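PDB 1M2D: ferredoxin, 2Fe-2S from Aquifex aeolicus, which carries a single [2Fe-2S] cluster in a thioredoxin-like fold and transfers electrons as an iron-sulfur protein, forming a homodimer in solution. Local coordinates for residues F7-D12 and T51-M56; G20-R25 and G62-V67. The protein carries 1 engineered substitution. All coordinates share one frame; numbering follows the deposited sequence.

In the fold
From the N terminus, strand 4-9 runs up to the [2Fe-2S] cluster and turns into a loop holding residues 20-25, after which come helices 27-40 and 42-45. Strand 48-53 then returns beside strand 4-9, and contact 1 (7-12 with 51-56) closes this beta-alpha-beta crossover. The chain passes the cluster again before entering strand 65-68, antiparallel to strand 4-9, where contact 2 (20-25 with 62-67) closes a second loop. Their segments alternate along the chain, so the two closures cross. They also meet directly: A23 pairs with Q11 and V66 with F7 through the backbone, and both contacts hold cluster ligands.

Contact 1: residues F7-D12 and T51-M56; sequences FVCVQD and TPTGCM. With FES (Fe2/s2 (inorganic) cluster), chain C.
F7 and T51 lie side by side on the neighbouring parallel strands 4-9 and 48-53, whose C-terminal ends lead to the [2Fe-2S] cluster. V8 N donates to T51 O, T53 N to V8 O and V10 N to T53 O, each at 2.9 Å. The tight part lies on the face carrying F7, T51, C9 and T53. T53 CG2 meets the edge of the F7 ring at 3.6 Å from CD2; both threonines suit a strand because of their branched CB. With chi1 at 75°, T53 OG1 sits between its own N and carbonyl carbon and donates to G54 O, bracing the turn after the strand. M56 bends at chi3 to lay CE 4.1 Å from C9 CB. F7 also stacks on F7 of the second subunit.

Packing is looser where V10 CG2 rests on P52 CB at 3.8 Å, beside F31 of helix 27-40; proline suits this place because the bonds to strand 4-9 use T51 O and T53 N and O, not P52 N. A polar link follows: Q11, bent at chi2 (82°), offers a lone pair of OE1 to C55 N at 2.9 Å. C9 SG and C22 hold one iron; C55 SG and S59, an engineered serine, hold the other. The hydrogen bond from Q11 N to C9 SG at 3.6 Å probably helps to stabilise the negative charge on this cysteine ligand.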
# COMPACT_ATOMS: atom_id res chain seq x y z
N PHE A 7 -1.46 -3.83 3.90
CA PHE A 7 -0.27 -3.02 3.70
C PHE A 7 0.47 -2.90 5.02
O PHE A 7 -0.12 -2.43 6.02
CB PHE A 7 -0.68 -1.63 3.19
CG PHE A 7 -1.22 -1.66 1.79
CD1 PHE A 7 -2.60 -1.75 1.57
CD2 PHE A 7 -0.38 -1.67 0.68
CE1 PHE A 7 -3.11 -1.81 0.29
CE2 PHE A 7 -0.89 -1.68 -0.60
CZ PHE A 7 -2.26 -1.73 -0.81
N VAL A 8 1.72 -3.28 5.04
CA VAL A 8 2.55 -3.22 6.24
C VAL A 8 3.70 -2.24 5.98
O VAL A 8 4.49 -2.44 5.08
CB VAL A 8 3.15 -4.60 6.60
CG1 VAL A 8 3.95 -4.49 7.87
CG2 VAL A 8 2.04 -5.60 6.77
N CYS A 9 3.75 -1.17 6.78
CA CYS A 9 4.86 -0.23 6.66
C CYS A 9 6.15 -0.93 7.12
O CYS A 9 6.21 -1.40 8.25
CB CYS A 9 4.61 1.00 7.48
SG CYS A 9 6.02 2.15 7.38
N VAL A 10 7.15 -0.98 6.24
CA VAL A 10 8.43 -1.56 6.52
C VAL A 10 9.56 -0.50 6.50
O VAL A 10 10.73 -0.85 6.47
CB VAL A 10 8.79 -2.76 5.61
CG1 VAL A 10 7.77 -3.87 5.81
CG2 VAL A 10 8.86 -2.32 4.16
N GLN A 11 9.17 0.77 6.49
CA GLN A 11 10.11 1.88 6.46
C GLN A 11 11.06 1.84 7.62
O GLN A 11 10.68 1.69 8.77
CB GLN A 11 9.31 3.16 6.56
CG GLN A 11 10.10 4.47 6.51
CD GLN A 11 10.44 4.91 5.12
OE1 GLN A 11 9.53 5.07 4.26
NE2 GLN A 11 11.73 5.10 4.84
N ASP A 12 12.34 2.05 7.31
CA ASP A 12 13.32 2.33 8.33
C ASP A 12 13.78 3.78 8.16
O ASP A 12 13.60 4.36 7.14
CB ASP A 12 14.53 1.41 8.24
CG ASP A 12 15.25 1.29 9.59
OD1 ASP A 12 14.88 1.90 10.63
OD2 ASP A 12 16.25 0.56 9.53
N THR A 51 1.42 -6.51 1.19
CA THR A 51 2.30 -5.60 0.48
C THR A 51 3.10 -4.78 1.46
O THR A 51 2.53 -4.14 2.34
CB THR A 51 1.50 -4.65 -0.44
OG1 THR A 51 0.72 -5.44 -1.34
CG2 THR A 51 2.39 -3.71 -1.20
N PRO A 52 4.45 -4.74 1.32
CA PRO A 52 5.26 -3.86 2.15
C PRO A 52 5.28 -2.44 1.60
O PRO A 52 5.29 -2.27 0.38
CB PRO A 52 6.67 -4.51 2.04
CG PRO A 52 6.68 -5.09 0.65
CD PRO A 52 5.26 -5.50 0.33
N THR A 53 5.33 -1.45 2.49
CA THR A 53 5.27 -0.07 2.07
C THR A 53 6.30 0.79 2.75
O THR A 53 6.89 0.44 3.78
CB THR A 53 3.89 0.60 2.34
OG1 THR A 53 3.75 0.90 3.72
CG2 THR A 53 2.75 -0.33 1.96
N GLY A 54 6.47 1.99 2.19
CA GLY A 54 7.12 3.08 2.92
C GLY A 54 6.15 3.74 3.88
O GLY A 54 4.97 3.37 4.01
N CYS A 55 6.63 4.79 4.54
CA CYS A 55 5.91 5.46 5.64
C CYS A 55 4.54 5.86 5.19
O CYS A 55 4.35 6.47 4.13
CB CYS A 55 6.70 6.66 6.05
SG CYS A 55 6.01 7.61 7.45
N MET A 56 3.54 5.57 6.04
CA MET A 56 2.15 5.96 5.86
C MET A 56 1.72 7.05 6.84
O MET A 56 0.56 7.28 7.08
CB MET A 56 1.22 4.74 5.93
CG MET A 56 1.42 3.89 4.67
SD MET A 56 0.25 2.50 4.53
CE MET A 56 0.95 1.34 5.68
FE1 FES C . 5.77 3.45 9.26
FE2 FES C . 5.93 6.14 9.25
S1 FES C . 7.61 4.67 9.33
S2 FES C . 4.07 4.87 9.26

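Contact 2: residues G20-R25 and G62-V67; sequences GSCAQR and GPVVVV. With FES (Fe2/s2 (inorganic) cluster), chain C.
The loop that brings C22 to the [2Fe-2S] cluster packs here against the turn leading into strand 65-68. C22 SG binds FE1 at 2.3 Å, sharing that iron with C9. The same sulfur receives a hydrogen bond from V64 N at 3.5 Å, with an angle of 158° at the hydrogen. C22 SG stands beside its own backbone N, anti to the carbonyl carbon (chi1 -70°), which carries it to the backbone of P63, whose CA is 3.8 Å away. Cysteine suits the place as a soft thiolate ligand for iron that can also accept a backbone N-H.

The peptide bond before P63 is cis, as in thioredoxin, where a cis-proline precedes a strand beside the active site; here it lies beside an iron ligand. G62 CA lies 4.0 Å from C22 SG, close enough that the absence of a side chain matters. V64 CG2 sets an apolar methyl against both C22 SG and the sulfide S2, 3.8 Å from the latter.

Farther from the iron, R25 packs by its aliphatic part: CB meets P63 CD at 3.8 Å, and CD approaches G62 O. Its extended chain carries the guanidinium on to Q19 O, which NH1 holds by a hydrogen bond. S21 OG accepts from Q24 N at 3.1 Å, an ST motif at the start of the helical turn 22-24; the same OG is hydrogen-bonded to D12 OD1.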
# COMPACT_ATOMS: atom_id res chain seq x y z
N GLY A 20 10.95 8.16 14.68
CA GLY A 20 11.36 6.80 14.57
C GLY A 20 10.81 6.17 13.33
O GLY A 20 10.58 6.90 12.36
N SER A 21 10.62 4.86 13.35
CA SER A 21 10.16 4.18 12.15
C SER A 21 9.47 2.89 12.53
O SER A 21 9.68 2.31 13.61
CB SER A 21 11.29 3.84 11.21
OG SER A 21 12.10 2.80 11.73
N CYS A 22 8.65 2.37 11.59
CA CYS A 22 8.00 1.11 11.86
C CYS A 22 9.00 -0.05 11.92
O CYS A 22 8.84 -0.96 12.74
CB CYS A 22 6.90 0.88 10.84
SG CYS A 22 5.49 1.98 11.01
N ALA A 23 10.03 -0.02 11.08
CA ALA A 23 11.03 -1.10 11.12
C ALA A 23 11.74 -1.15 12.47
O ALA A 23 11.96 -2.22 13.03
CB ALA A 23 12.04 -0.94 10.02
N GLN A 24 12.07 0.00 13.04
CA GLN A 24 12.69 0.04 14.35
C GLN A 24 11.78 -0.53 15.42
O GLN A 24 12.28 -0.99 16.42
CB GLN A 24 13.05 1.48 14.70
CG GLN A 24 14.06 2.07 13.75
CD GLN A 24 14.07 3.58 14.06
OE1 GLN A 24 13.99 3.89 15.26
NE2 GLN A 24 14.17 4.34 12.99
N ARG A 25 10.46 -0.48 15.20
CA ARG A 25 9.44 -0.92 16.13
C ARG A 25 8.96 -2.34 15.84
O ARG A 25 7.98 -2.76 16.40
CB ARG A 25 8.27 0.08 16.15
CG ARG A 25 8.60 1.46 16.69
CD ARG A 25 7.39 2.38 16.70
NE ARG A 25 7.56 3.63 17.40
CZ ARG A 25 8.03 4.78 16.89
NH1 ARG A 25 8.38 4.85 15.63
NH2 ARG A 25 8.13 5.87 17.62
N GLY A 62 3.25 3.24 15.24
CA GLY A 62 3.60 2.07 14.56
C GLY A 62 3.98 0.88 15.39
O GLY A 62 4.14 1.00 16.63
N PRO A 63 4.18 -0.29 14.79
CA PRO A 63 3.98 -0.63 13.37
C PRO A 63 2.57 -0.41 12.86
O PRO A 63 1.60 -0.80 13.50
CB PRO A 63 4.33 -2.07 13.29
CG PRO A 63 5.37 -2.23 14.36
CD PRO A 63 4.80 -1.44 15.51
N VAL A 64 2.48 0.27 11.73
CA VAL A 64 1.24 0.61 11.04
C VAL A 64 0.91 -0.46 10.00
O VAL A 64 1.76 -0.78 9.14
CB VAL A 64 1.33 2.00 10.40
CG1 VAL A 64 0.05 2.32 9.66
CG2 VAL A 64 1.62 3.07 11.46
N VAL A 65 -0.31 -0.99 10.06
CA VAL A 65 -0.82 -1.98 9.13
C VAL A 65 -2.19 -1.50 8.67
O VAL A 65 -3.01 -1.19 9.53
CB VAL A 65 -0.91 -3.37 9.79
CG1 VAL A 65 -1.54 -4.35 8.82
CG2 VAL A 65 0.47 -3.78 10.26
N VAL A 66 -2.44 -1.45 7.37
CA VAL A 66 -3.72 -0.97 6.85
C VAL A 66 -4.36 -2.05 6.01
O VAL A 66 -3.69 -2.66 5.18
CB VAL A 66 -3.51 0.33 6.04
CG1 VAL A 66 -4.88 0.86 5.59
CG2 VAL A 66 -2.71 1.32 6.86
N VAL A 67 -5.64 -2.28 6.22
CA VAL A 67 -6.38 -3.28 5.50
C VAL A 67 -7.43 -2.61 4.62
O VAL A 67 -8.31 -1.90 5.14
CB VAL A 67 -7.06 -4.32 6.44
CG1 VAL A 67 -7.77 -5.39 5.65
CG2 VAL A 67 -6.02 -4.90 7.38
FE1 FES C . 5.77 3.45 9.26
FE2 FES C . 5.93 6.14 9.25
S1 FES C . 7.61 4.67 9.33
S2 FES C . 4.07 4.87 9.26